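Local coordinates for protein aminoglycoside 3'-phosphotransferase AphA1-IAB (Acinetobacter baumannii, PDB 4GKH) that confers resistance to kanamycin and related aminoglycosides, probably by transferring a nucleotide phosphate to the antibiotic's 3'-hydroxyl, at residues 119-130 against 244-253. Sequence-based numbering, arbitrary orientation.
Sequences ENIVDALAVFLR and LQKRLFQKYG
R247 of helix 242-252 reaches across to D123 and E119 of helix 118-133, two helices of the C-terminal lobe of this kinase-like fold, which pack at 42° with their segment axes 8.6 Å apart. With CG anti to the backbone N (chi1 -178°) and the chain extended to NE, R247 spans the groove. Its CB and CG lie beside V122 CG1, CD passes E119 CA, and the guanidinium meets D123 side-on: R247 NE bonds D123 OD1 at 2.6 Å and R247 NH2 bonds D123 OD2 at 3.0 Å, two nearly straight bonds that limit its rotation. E119 CB lies 3.6 Å above the R247 guanidinium plane, over its centre. R247 NH1 lies 3.6 Å from E119 OE1, a long salt bridge of charges only, for the oxygen is well out of the guanidinium plane and no N-H points at it. Arginine suits this place, its stem packing on valine while its flat head serves two acids. A water that donates to D123 OD2 and accepts from K251 NZ links two charges too far apart for a salt bridge.

Next to these charges the packing is apolar, from V122 to L129. V122 fits between L244 and L248, and small A126 lets its CA come within 4.9 Å of Y252 CA. The Y252 ring packs against L129, while its hydroxyl bonds H133 and R226. G253 ends the helix in a Schellman motif; at its positive phi (119°) a CB would press on the preceding carbonyl O. R130, bent at chi3, turns to that carbonyl, where R130 NH1 donates to Y252 O at 2.8 Å from above the carbonyl plane.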
loop_
_atom_site.group_PDB
_atom_site.type_symbol
_atom_site.label_atom_id
_atom_site.label_comp_id
_atom_site.label_asym_id
_atom_site.label_seq_id
_atom_site.Cartn_x
_atom_site.Cartn_y
_atom_site.Cartn_z
ATOM N N GLU A 119 -9.839 -7.109 17.665
ATOM C CA GLU A 119 -10.022 -5.763 18.180
ATOM C C GLU A 119 -8.673 -5.094 18.454
ATOM O O GLU A 119 -8.462 -3.947 18.073
ATOM C CB GLU A 119 -10.946 -5.753 19.392
ATOM C CG GLU A 119 -12.355 -6.195 19.005
ATOM C CD GLU A 119 -13.265 -6.359 20.195
ATOM O OE1 GLU A 119 -12.795 -6.126 21.329
ATOM O OE2 GLU A 119 -14.445 -6.724 19.998
ATOM N N ASN A 120 -7.743 -5.824 19.057
ATOM C CA ASN A 120 -6.433 -5.247 19.336
ATOM C C ASN A 120 -5.677 -4.908 18.058
ATOM O O ASN A 120 -4.953 -3.899 17.993
ATOM C CB ASN A 120 -5.587 -6.198 20.182
ATOM C CG ASN A 120 -6.079 -6.311 21.611
ATOM O OD1 ASN A 120 -6.763 -5.422 22.124
ATOM N ND2 ASN A 120 -5.719 -7.405 22.268
ATOM N N ILE A 121 -5.823 -5.762 17.047
ATOM C CA ILE A 121 -5.118 -5.559 15.784
ATOM C C ILE A 121 -5.634 -4.312 15.069
ATOM O O ILE A 121 -4.859 -3.483 14.588
ATOM C CB ILE A 121 -5.224 -6.814 14.875
ATOM C CG1 ILE A 121 -4.299 -7.913 15.414
ATOM C CG2 ILE A 121 -4.858 -6.478 13.443
ATOM C CD1 ILE A 121 -4.537 -9.299 14.804
ATOM N N VAL A 122 -6.950 -4.155 15.037
ATOM C CA VAL A 122 -7.541 -2.980 14.410
ATOM C C VAL A 122 -7.208 -1.698 15.191
ATOM O O VAL A 122 -6.907 -0.659 14.593
ATOM C CB VAL A 122 -9.068 -3.156 14.226
ATOM C CG1 VAL A 122 -9.746 -1.821 13.952
ATOM C CG2 VAL A 122 -9.346 -4.172 13.108
ATOM N N ASP A 123 -7.233 -1.779 16.520
ATOM C CA ASP A 123 -6.854 -0.633 17.352
ATOM C C ASP A 123 -5.442 -0.168 17.009
ATOM O O ASP A 123 -5.188 1.026 16.903
ATOM C CB ASP A 123 -6.901 -0.982 18.843
ATOM C CG ASP A 123 -8.310 -1.183 19.356
ATOM O OD1 ASP A 123 -9.272 -0.945 18.592
ATOM O OD2 ASP A 123 -8.453 -1.579 20.531
ATOM N N ALA A 124 -4.525 -1.118 16.854
ATOM C CA ALA A 124 -3.151 -0.778 16.495
ATOM C C ALA A 124 -3.087 -0.163 15.105
ATOM O O ALA A 124 -2.324 0.768 14.871
ATOM C CB ALA A 124 -2.241 -1.995 16.575
ATOM N N LEU A 125 -3.887 -0.688 14.182
ATOM C CA LEU A 125 -3.898 -0.167 12.808
ATOM C C LEU A 125 -4.393 1.276 12.768
ATOM O O LEU A 125 -3.842 2.106 12.042
ATOM C CB LEU A 125 -4.774 -1.040 11.915
ATOM C CG LEU A 125 -4.230 -2.412 11.479
ATOM C CD1 LEU A 125 -5.352 -3.280 10.876
ATOM C CD2 LEU A 125 -3.050 -2.285 10.496
ATOM N N ALA A 126 -5.432 1.574 13.552
ATOM C CA ALA A 126 -5.972 2.939 13.620
ATOM C C ALA A 126 -4.936 3.914 14.167
ATOM O O ALA A 126 -4.759 5.019 13.630
ATOM C CB ALA A 126 -7.255 2.985 14.477
ATOM N N VAL A 127 -4.239 3.497 15.220
ATOM C CA VAL A 127 -3.225 4.355 15.840
ATOM C C VAL A 127 -2.125 4.690 14.835
ATOM O O VAL A 127 -1.665 5.840 14.729
ATOM C CB VAL A 127 -2.577 3.677 17.076
ATOM C CG1 VAL A 127 -1.333 4.451 17.519
ATOM C CG2 VAL A 127 -3.583 3.551 18.225
ATOM N N PHE A 128 -1.724 3.672 14.082
ATOM C CA PHE A 128 -0.662 3.800 13.094
ATOM C C PHE A 128 -1.096 4.719 11.956
ATOM O O PHE A 128 -0.317 5.547 11.481
ATOM C CB PHE A 128 -0.303 2.407 12.557
ATOM C CG PHE A 128 0.964 2.358 11.739
ATOM C CD1 PHE A 128 0.936 2.568 10.365
ATOM C CD2 PHE A 128 2.179 2.060 12.337
ATOM C CE1 PHE A 128 2.110 2.512 9.603
ATOM C CE2 PHE A 128 3.349 1.995 11.582
ATOM C CZ PHE A 128 3.302 2.208 10.206
ATOM N N LEU A 129 -2.336 4.566 11.518
ATOM C CA LEU A 129 -2.892 5.391 10.460
ATOM C C LEU A 129 -3.055 6.835 10.933
ATOM O O LEU A 129 -2.780 7.777 10.179
ATOM C CB LEU A 129 -4.225 4.804 9.965
ATOM C CG LEU A 129 -4.823 5.398 8.686
ATOM C CD1 LEU A 129 -3.835 5.274 7.532
ATOM C CD2 LEU A 129 -6.142 4.711 8.328
ATOM N N ARG A 130 -3.471 7.013 12.188
ATOM C CA ARG A 130 -3.553 8.348 12.765
ATOM C C ARG A 130 -2.185 9.039 12.751
ATOM O O ARG A 130 -2.094 10.228 12.442
ATOM C CB ARG A 130 -4.120 8.311 14.203
ATOM C CG ARG A 130 -5.645 8.199 14.271
ATOM C CD ARG A 130 -6.125 7.836 15.669
ATOM N NE ARG A 130 -5.758 8.848 16.652
ATOM C CZ ARG A 130 -6.490 9.925 16.925
ATOM N NH1 ARG A 130 -7.636 10.136 16.285
ATOM N NH2 ARG A 130 -6.075 10.792 17.839
ATOM N N LEU A 244 -15.357 -5.111 12.959
ATOM C CA LEU A 244 -13.985 -4.657 12.834
ATOM C C LEU A 244 -13.910 -3.457 11.883
ATOM O O LEU A 244 -13.102 -2.555 12.088
ATOM C CB LEU A 244 -13.066 -5.794 12.385
ATOM C CG LEU A 244 -12.782 -6.865 13.446
ATOM C CD1 LEU A 244 -11.721 -7.843 12.973
ATOM C CD2 LEU A 244 -12.360 -6.217 14.782
ATOM N N GLN A 245 -14.759 -3.456 10.856
ATOM C CA GLN A 245 -14.810 -2.343 9.905
ATOM C C GLN A 245 -15.269 -1.071 10.609
ATOM O O GLN A 245 -14.703 0.005 10.394
ATOM C CB GLN A 245 -15.786 -2.636 8.756
ATOM C CG GLN A 245 -15.344 -3.725 7.765
ATOM C CD GLN A 245 -16.366 -3.953 6.670
ATOM O OE1 GLN A 245 -17.494 -4.386 6.937
ATOM N NE2 GLN A 245 -15.984 -3.647 5.423
ATOM N N LYS A 246 -16.328 -1.194 11.408
ATOM C CA LYS A 246 -16.850 -0.052 12.147
ATOM C C LYS A 246 -15.818 0.421 13.182
ATOM O O LYS A 246 -15.632 1.623 13.389
ATOM C CB LYS A 246 -18.177 -0.402 12.833
ATOM C CG LYS A 246 -18.801 0.780 13.552
ATOM C CD LYS A 246 -20.054 0.394 14.318
ATOM C CE LYS A 246 -20.743 1.620 14.903
ATOM N NZ LYS A 246 -21.325 2.498 13.850
ATOM N N ARG A 247 -15.136 -0.531 13.812
ATOM C CA ARG A 247 -14.140 -0.210 14.833
ATOM C C ARG A 247 -12.969 0.608 14.282
ATOM O O ARG A 247 -12.404 1.453 14.987
ATOM C CB ARG A 247 -13.616 -1.480 15.511
ATOM C CG ARG A 247 -12.593 -1.210 16.621
ATOM C CD ARG A 247 -12.247 -2.488 17.373
ATOM N NE ARG A 247 -11.544 -2.211 18.624
ATOM C CZ ARG A 247 -12.077 -2.360 19.829
ATOM N NH1 ARG A 247 -13.325 -2.808 19.961
ATOM N NH2 ARG A 247 -11.355 -2.080 20.906
ATOM N N LEU A 248 -12.608 0.345 13.028
ATOM C CA LEU A 248 -11.539 1.084 12.372
ATOM C C LEU A 248 -11.850 2.576 12.346
ATOM O O LEU A 248 -11.032 3.386 12.763
ATOM C CB LEU A 248 -11.321 0.575 10.951
ATOM C CG LEU A 248 -10.383 1.475 10.147
ATOM C CD1 LEU A 248 -8.997 1.496 10.784
ATOM C CD2 LEU A 248 -10.339 1.013 8.667
ATOM N N PHE A 249 -13.035 2.930 11.858
ATOM C CA PHE A 249 -13.468 4.325 11.869
ATOM C C PHE A 249 -13.575 4.909 13.278
ATOM O O PHE A 249 -13.091 6.019 13.531
ATOM C CB PHE A 249 -14.793 4.493 11.133
ATOM C CG PHE A 249 -14.644 4.570 9.648
ATOM C CD1 PHE A 249 -14.146 5.711 9.052
ATOM C CD2 PHE A 249 -15.004 3.501 8.844
ATOM C CE1 PHE A 249 -14.004 5.788 7.678
ATOM C CE2 PHE A 249 -14.869 3.575 7.473
ATOM C CZ PHE A 249 -14.360 4.715 6.891
ATOM N N GLN A 250 -14.225 4.173 14.183
ATOM C CA GLN A 250 -14.368 4.618 15.560
ATOM C C GLN A 250 -13.038 4.987 16.218
ATOM O O GLN A 250 -12.898 6.081 16.769
ATOM C CB GLN A 250 -15.082 3.560 16.404
ATOM C CG GLN A 250 -15.060 3.846 17.905
ATOM C CD GLN A 250 -15.913 5.034 18.286
ATOM O OE1 GLN A 250 -15.667 5.688 19.301
ATOM N NE2 GLN A 250 -16.928 5.321 17.476
ATOM N N LYS A 251 -12.070 4.076 16.161
ATOM C CA LYS A 251 -10.779 4.276 16.825
ATOM C C LYS A 251 -9.962 5.345 16.111
ATOM O O LYS A 251 -9.200 6.069 16.733
ATOM C CB LYS A 251 -9.998 2.953 16.900
ATOM C CG LYS A 251 -10.675 1.946 17.865
ATOM C CD LYS A 251 -10.671 2.484 19.269
ATOM C CE LYS A 251 -11.350 1.532 20.235
ATOM N NZ LYS A 251 -11.011 1.909 21.636
ATOM N N TYR A 252 -10.137 5.441 14.799
ATOM C CA TYR A 252 -9.419 6.447 14.000
ATOM C C TYR A 252 -9.903 7.851 14.384
ATOM O O TYR A 252 -9.153 8.826 14.317
ATOM C CB TYR A 252 -9.647 6.191 12.507
ATOM C CG TYR A 252 -9.025 7.227 11.606
ATOM C CD1 TYR A 252 -7.697 7.127 11.211
ATOM C CD2 TYR A 252 -9.771 8.300 11.141
ATOM C CE1 TYR A 252 -7.129 8.067 10.362
ATOM C CE2 TYR A 252 -9.215 9.244 10.307
ATOM C CZ TYR A 252 -7.898 9.122 9.921
ATOM O OH TYR A 252 -7.363 10.068 9.089
ATOM N N GLY A 253 -11.171 7.944 14.777
ATOM C CA GLY A 253 -11.739 9.188 15.270
ATOM C C GLY A 253 -12.903 9.706 14.446
ATOM O O GLY A 253 -13.307 10.864 14.584
HETATM O O HOH W 1 -8.547 0.912 22.206
#